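Local coordinates for ABC transporter substrate-binding protein (Rhizobium radiobacter, PDB 6TFX), which binds the mannityl-opine mannopinic acid as a family 5 periplasmic solute-binding protein of an ABC import system, at residues A[78-83]-A[184-189]; A[150-153]-A[159-162]; A[212-217]-A[465-470]. One frame throughout, in Å; residues are numbered along the deposited sequence.

Contact 1. Residues A[78-83]-A[184-189]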
loop_
_atom_site.group_PDB
_atom_site.type_symbol
_atom_site.label_atom_id
_atom_site.label_comp_id
_atom_site.label_asym_id
_atom_site.label_seq_id
_atom_site.Cartn_x
_atom_site.Cartn_y
_atom_site.Cartn_z
ATOM N N LYS A 78 -15.575 -18.100 -13.813
ATOM C CA LYS A 78 -16.575 -17.177 -14.329
ATOM C C LYS A 78 -16.411 -15.763 -13.787
ATOM O O LYS A 78 -16.186 -15.570 -12.579
ATOM C CB LYS A 78 -17.996 -17.650 -13.946
ATOM C CG LYS A 78 -18.296 -19.124 -14.203
ATOM C CD LYS A 78 -18.621 -19.432 -15.648
ATOM C CE LYS A 78 -18.854 -20.913 -15.810
ATOM N NZ LYS A 78 -18.957 -21.297 -17.239
ATOM N N TRP A 79 -16.633 -14.773 -14.658
ATOM C CA TRP A 79 -16.670 -13.396 -14.214
ATOM C C TRP A 79 -17.956 -13.210 -13.419
ATOM O O TRP A 79 -18.935 -13.906 -13.667
ATOM C CB TRP A 79 -16.733 -12.444 -15.422
ATOM C CG TRP A 79 -15.433 -12.312 -16.153
ATOM C CD1 TRP A 79 -15.173 -12.669 -17.445
ATOM C CD2 TRP A 79 -14.221 -11.718 -15.643
ATOM N NE1 TRP A 79 -13.875 -12.316 -17.779
ATOM C CE2 TRP A 79 -13.262 -11.766 -16.679
ATOM C CE3 TRP A 79 -13.847 -11.176 -14.396
ATOM C CZ2 TRP A 79 -11.941 -11.303 -16.503
ATOM C CZ3 TRP A 79 -12.549 -10.709 -14.223
ATOM C CH2 TRP A 79 -11.618 -10.761 -15.275
ATOM N N GLN A 80 -17.970 -12.229 -12.519
ATOM C CA GLN A 80 -19.200 -11.850 -11.827
ATOM C C GLN A 80 -20.147 -11.205 -12.860
ATOM O O GLN A 80 -19.692 -10.749 -13.904
ATOM C CB GLN A 80 -18.879 -10.758 -10.810
ATOM C CG GLN A 80 -18.123 -11.296 -9.585
ATOM C CD GLN A 80 -17.245 -10.256 -8.937
ATOM O OE1 GLN A 80 -17.312 -9.056 -9.238
ATOM N NE2 GLN A 80 -16.353 -10.717 -8.055
ATOM N N GLY A 81 -21.433 -11.121 -12.516
ATOM C CA GLY A 81 -22.442 -10.419 -13.300
ATOM C C GLY A 81 -22.810 -10.973 -14.664
ATOM O O GLY A 81 -23.525 -10.298 -15.408
ATOM N N GLY A 82 -22.385 -12.184 -14.992
ATOM C CA GLY A 82 -22.755 -12.813 -16.268
ATOM C C GLY A 82 -21.846 -12.505 -17.447
ATOM O O GLY A 82 -22.205 -12.805 -18.592
ATOM N N TYR A 83 -20.631 -11.968 -17.189
ATOM C CA TYR A 83 -19.682 -11.672 -18.276
ATOM C C TYR A 83 -19.041 -12.931 -18.881
ATOM O O TYR A 83 -18.309 -12.814 -19.856
ATOM C CB TYR A 83 -18.632 -10.650 -17.834
ATOM C CG TYR A 83 -19.179 -9.246 -17.886
ATOM C CD1 TYR A 83 -19.120 -8.497 -19.059
ATOM C CD2 TYR A 83 -19.767 -8.662 -16.766
ATOM C CE1 TYR A 83 -19.637 -7.206 -19.117
ATOM C CE2 TYR A 83 -20.285 -7.369 -16.813
ATOM C CZ TYR A 83 -20.236 -6.652 -17.998
ATOM O OH TYR A 83 -20.695 -5.353 -18.045
ATOM N N THR A 184 -21.877 -8.690 -2.177
ATOM C CA THR A 184 -22.598 -9.939 -2.016
ATOM C C THR A 184 -21.704 -11.075 -2.503
ATOM O O THR A 184 -20.812 -10.861 -3.322
ATOM C CB THR A 184 -23.939 -9.911 -2.761
ATOM O OG1 THR A 184 -23.684 -9.674 -4.140
ATOM C CG2 THR A 184 -24.886 -8.862 -2.218
ATOM N N ALA A 185 -21.952 -12.287 -2.002
ATOM C CA ALA A 185 -21.156 -13.448 -2.395
ATOM C C ALA A 185 -21.314 -13.712 -3.879
ATOM O O ALA A 185 -22.427 -13.633 -4.407
ATOM C CB ALA A 185 -21.610 -14.668 -1.613
ATOM N N ASN A 186 -20.197 -14.025 -4.549
ATOM C CA ASN A 186 -20.202 -14.435 -5.934
ATOM C C ASN A 186 -20.567 -15.935 -5.886
ATOM O O ASN A 186 -19.714 -16.779 -5.588
ATOM C CB ASN A 186 -18.841 -14.189 -6.571
ATOM C CG ASN A 186 -18.635 -14.836 -7.926
ATOM O OD1 ASN A 186 -19.566 -15.380 -8.546
ATOM N ND2 ASN A 186 -17.406 -14.781 -8.422
ATOM N N ALA A 187 -21.847 -16.258 -6.159
ATOM C CA ALA A 187 -22.348 -17.648 -6.087
ATOM C C ALA A 187 -21.593 -18.652 -6.993
ATOM O O ALA A 187 -21.627 -19.864 -6.735
ATOM C CB ALA A 187 -23.846 -17.682 -6.393
ATOM N N GLU A 188 -20.918 -18.151 -8.034
ATOM C CA GLU A 188 -20.195 -18.976 -8.993
ATOM C C GLU A 188 -18.694 -18.935 -8.758
ATOM O O GLU A 188 -17.961 -19.455 -9.596
ATOM C CB GLU A 188 -20.496 -18.536 -10.439
ATOM C CG GLU A 188 -21.943 -18.743 -10.863
ATOM C CD GLU A 188 -22.149 -18.714 -12.364
ATOM O OE1 GLU A 188 -21.812 -17.685 -12.995
ATOM O OE2 GLU A 188 -22.647 -19.724 -12.911
ATOM N N TYR A 189 -18.230 -18.382 -7.599
ATOM C CA TYR A 189 -16.789 -18.308 -7.329
ATOM C C TYR A 189 -16.163 -19.689 -7.528
ATOM O O TYR A 189 -16.704 -20.681 -7.043
ATOM C CB TYR A 189 -16.508 -17.743 -5.931
ATOM C CG TYR A 189 -15.028 -17.564 -5.690
ATOM C CD1 TYR A 189 -14.253 -16.763 -6.533
ATOM C CD2 TYR A 189 -14.392 -18.207 -4.632
ATOM C CE1 TYR A 189 -12.887 -16.594 -6.319
ATOM C CE2 TYR A 189 -13.020 -18.058 -4.421
ATOM C CZ TYR A 189 -12.276 -17.244 -5.262
ATOM O OH TYR A 189 -10.925 -17.138 -5.066
HETATM O O HOH W 1 -16.234 -19.850 -11.583
#
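Lys-78 faces Glu-188 and Gln-80 faces Asn-186, with CA atoms 6.7 Å and 6.5 Å apart respectively, and no direct hydrogen bond joins the two backbones. A water spans the gap at the Lys-78/Glu-188 pair, accepting from the backbone N of Lys-78 and donating to the backbone O of Glu-188. The carboxylate of Glu-188 reaches the aliphatic root of Lys-78, OE1 lying 3.9 Å from CB. The lysine chain bends at chi2 (-79°) and carries NZ off to Asn-85, leaving it 5.9 Å from Glu-188 OE2, too far for a salt bridge.

At the other pair, CG of Gln-80 packs against the amide of Asn-186, 3.7 Å from ND2, with the two amide planes almost perpendicular at 86°. The two amides share an acceptor: Gln-80 NE2 and Asn-186 ND2 both donate to the carbonyl O of Gly-168, while Gln-80 OE1 takes the N-H of Gly-166. The other end of the Asn-186 amide, OD1, accepts from Glu-188 N at 3.1 Å, the donor lying well above the carbonyl plane. This bond closes an Asx turn at the start of the type I beta turn from Asn-186 to Tyr-189 that follows strand 180-185.

Contact 2. Residues A[150-153]-A[159-162]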
loop_
_atom_site.group_PDB
_atom_site.type_symbol
_atom_site.label_atom_id
_atom_site.label_comp_id
_atom_site.label_asym_id
_atom_site.label_seq_id
_atom_site.Cartn_x
_atom_site.Cartn_y
_atom_site.Cartn_z
ATOM N N LYS A 150 -12.098 -7.585 -20.243
ATOM C CA LYS A 150 -11.940 -6.742 -21.422
ATOM C C LYS A 150 -13.279 -6.098 -21.798
ATOM O O LYS A 150 -13.341 -4.879 -21.948
ATOM C CB LYS A 150 -11.421 -7.607 -22.587
ATOM C CG LYS A 150 -11.019 -6.837 -23.841
ATOM C CD LYS A 150 -10.504 -7.841 -24.863
ATOM C CE LYS A 150 -9.910 -7.223 -26.101
ATOM N NZ LYS A 150 -9.370 -8.280 -27.007
ATOM N N LYS A 151 -14.348 -6.905 -21.929
ATOM C CA LYS A 151 -15.669 -6.372 -22.342
ATOM C C LYS A 151 -16.257 -5.377 -21.363
ATOM O O LYS A 151 -16.816 -4.354 -21.792
ATOM C CB LYS A 151 -16.685 -7.491 -22.555
ATOM C CG LYS A 151 -16.372 -8.479 -23.674
ATOM C CD LYS A 151 -17.630 -9.256 -24.120
ATOM C CE LYS A 151 -18.295 -10.177 -23.108
ATOM N NZ LYS A 151 -19.103 -11.231 -23.773
ATOM N N ALA A 152 -16.133 -5.650 -20.058
ATOM C CA ALA A 152 -16.689 -4.755 -19.044
ATOM C C ALA A 152 -15.952 -3.431 -18.998
ATOM O O ALA A 152 -16.590 -2.374 -18.946
ATOM C CB ALA A 152 -16.672 -5.424 -17.686
ATOM N N PHE A 153 -14.621 -3.478 -19.023
ATOM C CA PHE A 153 -13.869 -2.230 -18.978
ATOM C C PHE A 153 -14.075 -1.419 -20.255
ATOM O O PHE A 153 -14.306 -0.199 -20.173
ATOM C CB PHE A 153 -12.365 -2.469 -18.719
ATOM C CG PHE A 153 -11.709 -1.139 -18.409
ATOM C CD1 PHE A 153 -11.766 -0.601 -17.122
ATOM C CD2 PHE A 153 -11.114 -0.386 -19.418
ATOM C CE1 PHE A 153 -11.246 0.669 -16.856
ATOM C CE2 PHE A 153 -10.579 0.881 -19.147
ATOM C CZ PHE A 153 -10.669 1.406 -17.875
ATOM N N ASP A 159 -16.792 4.774 -15.839
ATOM C CA ASP A 159 -17.715 4.332 -14.793
ATOM C C ASP A 159 -17.291 3.000 -14.164
ATOM O O ASP A 159 -17.837 2.620 -13.124
ATOM C CB ASP A 159 -19.149 4.228 -15.336
ATOM C CG ASP A 159 -20.197 4.801 -14.388
ATOM O OD1 ASP A 159 -19.917 5.848 -13.748
ATOM O OD2 ASP A 159 -21.306 4.223 -14.306
ATOM N N PHE A 160 -16.313 2.298 -14.763
ATOM C CA PHE A 160 -15.866 1.010 -14.217
ATOM C C PHE A 160 -15.381 1.155 -12.772
ATOM O O PHE A 160 -15.632 0.270 -11.956
ATOM C CB PHE A 160 -14.769 0.390 -15.095
ATOM C CG PHE A 160 -14.340 -1.003 -14.693
ATOM C CD1 PHE A 160 -13.289 -1.195 -13.799
ATOM C CD2 PHE A 160 -14.986 -2.122 -15.205
ATOM C CE1 PHE A 160 -12.888 -2.480 -13.436
ATOM C CE2 PHE A 160 -14.591 -3.414 -14.830
ATOM C CZ PHE A 160 -13.556 -3.582 -13.936
ATOM N N LYS A 161 -14.688 2.267 -12.459
ATOM C CA LYS A 161 -14.140 2.518 -11.103
ATOM C C LYS A 161 -15.214 2.507 -9.984
ATOM O O LYS A 161 -14.872 2.290 -8.816
ATOM C CB LYS A 161 -13.318 3.811 -11.077
ATOM C CG LYS A 161 -14.134 5.064 -11.388
ATOM C CD LYS A 161 -13.354 6.375 -11.144
ATOM C CE LYS A 161 -12.323 6.710 -12.202
ATOM N NZ LYS A 161 -12.936 7.012 -13.518
ATOM N N ARG A 162 -16.508 2.729 -10.343
ATOM C CA ARG A 162 -17.604 2.682 -9.363
ATOM C C ARG A 162 -18.571 1.502 -9.628
ATOM O O ARG A 162 -19.489 1.274 -8.844
ATOM C CB ARG A 162 -18.338 4.037 -9.270
ATOM C CG ARG A 162 -17.471 5.143 -8.654
ATOM C CD ARG A 162 -18.273 6.358 -8.193
ATOM N NE ARG A 162 -18.859 6.179 -6.855
ATOM C CZ ARG A 162 -18.257 6.514 -5.717
ATOM N NH1 ARG A 162 -17.038 7.042 -5.731
ATOM N NH2 ARG A 162 -18.867 6.321 -4.555
#
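Helix 150-156 and the chain that follows it fold back on each other through an aromatic pair, Phe-153 from the helix and Phe-160 from beyond it, whose CA atoms are 6.1 Å apart. The two rings form an offset edge-to-face stack, with centroids 5.3 Å apart and planes at 65°. It is the edge of Phe-153 that points in: CD1 stands over one face of Phe-160, shifted toward the rim, and comes within 3.6 Å of CG. Its neighbour CE1 reaches back to Phe-160 CB at 3.9 Å, and the contact therefore runs from the ring onto the root of the side chain. Phe-160 owes this position to a CG anti to the backbone N (chi1 -174°), which sends the ring across to the helix.

This is local packing of a helix against the chain just after it, Phe-160 lying seven residues beyond Phe-153, in the connection to strand 170-176. Ala-152 adds a second point of contact, its CB approaching CE2 of Phe-160 at the ring edge, at 4.1 Å. Phe-160 also packs on Tyr-36. Phe-153 has neighbours of its own in helix 88-98, touching Phe-93 and receiving a cation-pi contact from Lys-97.

Contact 3. Residues A[212-217]-A[465-470]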
loop_
_atom_site.group_PDB
_atom_site.type_symbol
_atom_site.label_atom_id
_atom_site.label_comp_id
_atom_site.label_asym_id
_atom_site.label_seq_id
_atom_site.Cartn_x
_atom_site.Cartn_y
_atom_site.Cartn_z
ATOM N N LEU A 212 -17.836 3.177 18.920
ATOM C CA LEU A 212 -19.192 3.077 19.458
ATOM C C LEU A 212 -19.993 2.020 18.697
ATOM O O LEU A 212 -20.656 1.190 19.331
ATOM C CB LEU A 212 -19.899 4.443 19.452
ATOM C CG LEU A 212 -21.282 4.526 20.144
ATOM C CD1 LEU A 212 -21.187 4.252 21.655
ATOM C CD2 LEU A 212 -21.911 5.901 19.924
ATOM N N ALA A 213 -19.897 2.020 17.348
ATOM C CA ALA A 213 -20.585 1.027 16.510
ATOM C C ALA A 213 -20.076 -0.395 16.794
ATOM O O ALA A 213 -20.867 -1.326 16.836
ATOM C CB ALA A 213 -20.435 1.375 15.044
ATOM N N PHE A 214 -18.772 -0.557 17.047
ATOM C CA PHE A 214 -18.218 -1.873 17.372
ATOM C C PHE A 214 -18.669 -2.367 18.759
ATOM O O PHE A 214 -19.045 -3.535 18.898
ATOM C CB PHE A 214 -16.682 -1.842 17.274
ATOM C CG PHE A 214 -16.022 -3.178 17.492
ATOM C CD1 PHE A 214 -16.024 -4.142 16.491
ATOM C CD2 PHE A 214 -15.441 -3.494 18.720
ATOM C CE1 PHE A 214 -15.418 -5.379 16.696
ATOM C CE2 PHE A 214 -14.810 -4.727 18.912
ATOM C CZ PHE A 214 -14.806 -5.659 17.899
ATOM N N GLU A 215 -18.630 -1.497 19.780
ATOM C CA GLU A 215 -19.029 -1.909 21.133
ATOM C C GLU A 215 -20.532 -2.159 21.257
ATOM O O GLU A 215 -20.926 -3.015 22.048
ATOM C CB GLU A 215 -18.511 -0.953 22.228
ATOM C CG GLU A 215 -19.039 0.469 22.208
ATOM C CD GLU A 215 -18.320 1.396 23.172
ATOM O OE1 GLU A 215 -18.878 1.678 24.258
ATOM O OE2 GLU A 215 -17.196 1.838 22.842
ATOM N N SER A 216 -21.360 -1.466 20.445
ATOM C CA SER A 216 -22.820 -1.632 20.441
ATOM C C SER A 216 -23.292 -2.879 19.668
ATOM O O SER A 216 -24.490 -3.171 19.656
ATOM C CB SER A 216 -23.499 -0.381 19.892
ATOM O OG SER A 216 -23.231 -0.224 18.509
ATOM N N GLY A 217 -22.362 -3.584 19.035
ATOM C CA GLY A 217 -22.646 -4.784 18.257
ATOM C C GLY A 217 -23.083 -4.529 16.826
ATOM O O GLY A 217 -23.581 -5.443 16.170
ATOM N N ALA A 465 -9.842 -4.912 14.921
ATOM C CA ALA A 465 -10.472 -5.693 15.984
ATOM C C ALA A 465 -11.646 -6.477 15.399
ATOM O O ALA A 465 -12.286 -6.027 14.449
ATOM C CB ALA A 465 -10.982 -4.777 17.081
ATOM N N ARG A 466 -11.904 -7.649 15.947
ATOM C CA ARG A 466 -13.028 -8.466 15.504
ATOM C C ARG A 466 -13.589 -9.169 16.719
ATOM O O ARG A 466 -12.926 -9.248 17.760
ATOM C CB ARG A 466 -12.598 -9.512 14.466
ATOM C CG ARG A 466 -11.617 -10.559 14.997
ATOM C CD ARG A 466 -11.397 -11.643 13.979
ATOM N NE ARG A 466 -10.192 -12.418 14.269
ATOM C CZ ARG A 466 -10.185 -13.566 14.937
ATOM N NH1 ARG A 466 -11.311 -14.065 15.427
ATOM N NH2 ARG A 466 -9.046 -14.211 15.142
ATOM N N LYS A 467 -14.801 -9.676 16.587
ATOM C CA LYS A 467 -15.410 -10.472 17.636
ATOM C C LYS A 467 -14.869 -11.903 17.466
ATOM O O LYS A 467 -14.635 -12.314 16.323
ATOM C CB LYS A 467 -16.944 -10.413 17.506
ATOM C CG LYS A 467 -17.541 -9.012 17.773
ATOM C CD LYS A 467 -17.436 -8.621 19.249
ATOM C CE LYS A 467 -17.786 -7.172 19.479
ATOM N NZ LYS A 467 -17.521 -6.771 20.881
ATOM N N ASN A 468 -14.650 -12.661 18.573
ATOM C CA ASN A 468 -14.094 -14.013 18.424
ATOM C C ASN A 468 -15.070 -15.013 17.761
ATOM O O ASN A 468 -14.670 -16.143 17.483
ATOM C CB ASN A 468 -13.528 -14.571 19.741
ATOM C CG ASN A 468 -14.533 -14.798 20.833
ATOM O OD1 ASN A 468 -15.734 -14.519 20.701
ATOM N ND2 ASN A 468 -14.047 -15.298 21.955
ATOM N N LYS A 469 -16.327 -14.592 17.485
ATOM C CA LYS A 469 -17.304 -15.418 16.767
ATOM C C LYS A 469 -16.937 -15.453 15.267
ATOM O O LYS A 469 -17.475 -16.274 14.532
ATOM C CB LYS A 469 -18.735 -14.884 16.960
ATOM C CG LYS A 469 -19.007 -13.487 16.401
ATOM C CD LYS A 469 -20.462 -13.079 16.644
ATOM C CE LYS A 469 -20.667 -11.586 16.545
ATOM N NZ LYS A 469 -21.922 -11.164 17.225
ATOM N N LEU A 470 -16.077 -14.527 14.804
ATOM C CA LEU A 470 -15.712 -14.494 13.387
ATOM C C LEU A 470 -14.434 -15.304 13.200
ATOM O O LEU A 470 -13.498 -15.123 13.965
ATOM C CB LEU A 470 -15.474 -13.029 12.956
ATOM C CG LEU A 470 -14.951 -12.806 11.504
ATOM C CD1 LEU A 470 -15.923 -13.355 10.457
ATOM C CD2 LEU A 470 -14.734 -11.353 11.244
#
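Ala-465, in the last part of strand 454-467, meets the ring of Phe-214 from helix 207-215: its CB lies 4.0 Å from CZ, and its carbonyl O lies 3.9 Å from CE1. With chi1 near 180° (-176°), the phenyl group extends from the helix toward the strand's backbone.

Arg-466 contributes main chain here. Its carbonyl carbon sits at the edge of the Phe-214 ring, in the ring plane and 3.9 Å from CZ, while the side chain points the other way and forms a salt bridge through NE with Asp-243.

Lys-467, coming from the opposite direction with its chain bent at chi2, then brings its CE and NZ end over one face of the ring. Lys-467 CE is 3.7 Å from Phe-214 CZ and makes a CH-pi contact with the face, displaced toward the rim. NZ follows at 4.5 Å from the ring centroid, an off-centre cation-pi interaction, and also hydrogen-bonds to Asn-240 OD1. The strand ends there, and a type I beta turn from Lys-467 leads to Leu-470. On the helix side, a Schellman motif closes the helix at Gly-217, whose phi is positive; its Gly-217 N to Phe-214 O bond is weak.

The ring is thus met by methyl and carbonyl groups of the strand and, over one face, by a lysine methylene and ammonium. With NZ off-centre and also bound to Asn-240, the aromatic contact probably supplements the amide in holding the ammonium, and much of the packing comes from the carbon chain.

In the fold
From the N terminus, the loop after strand 68-73 enters contact 1 first, and residues 184-189 close it about a hundred residues later, at the end of strand 180-185. Contact 2 lies nested inside that span as a short local closure between helix 150-156 and the chain leading to strand 170-176. The two also touch, the ring of Tyr-83 packing against Ala-152. Contact 3 opens only after contact 1 has closed, and its far longer loop brings helix 207-215 to the end of strand 454-467. Contacts 1 and 3 reach the same mixed sheet, their nearest atoms about 13 Å apart.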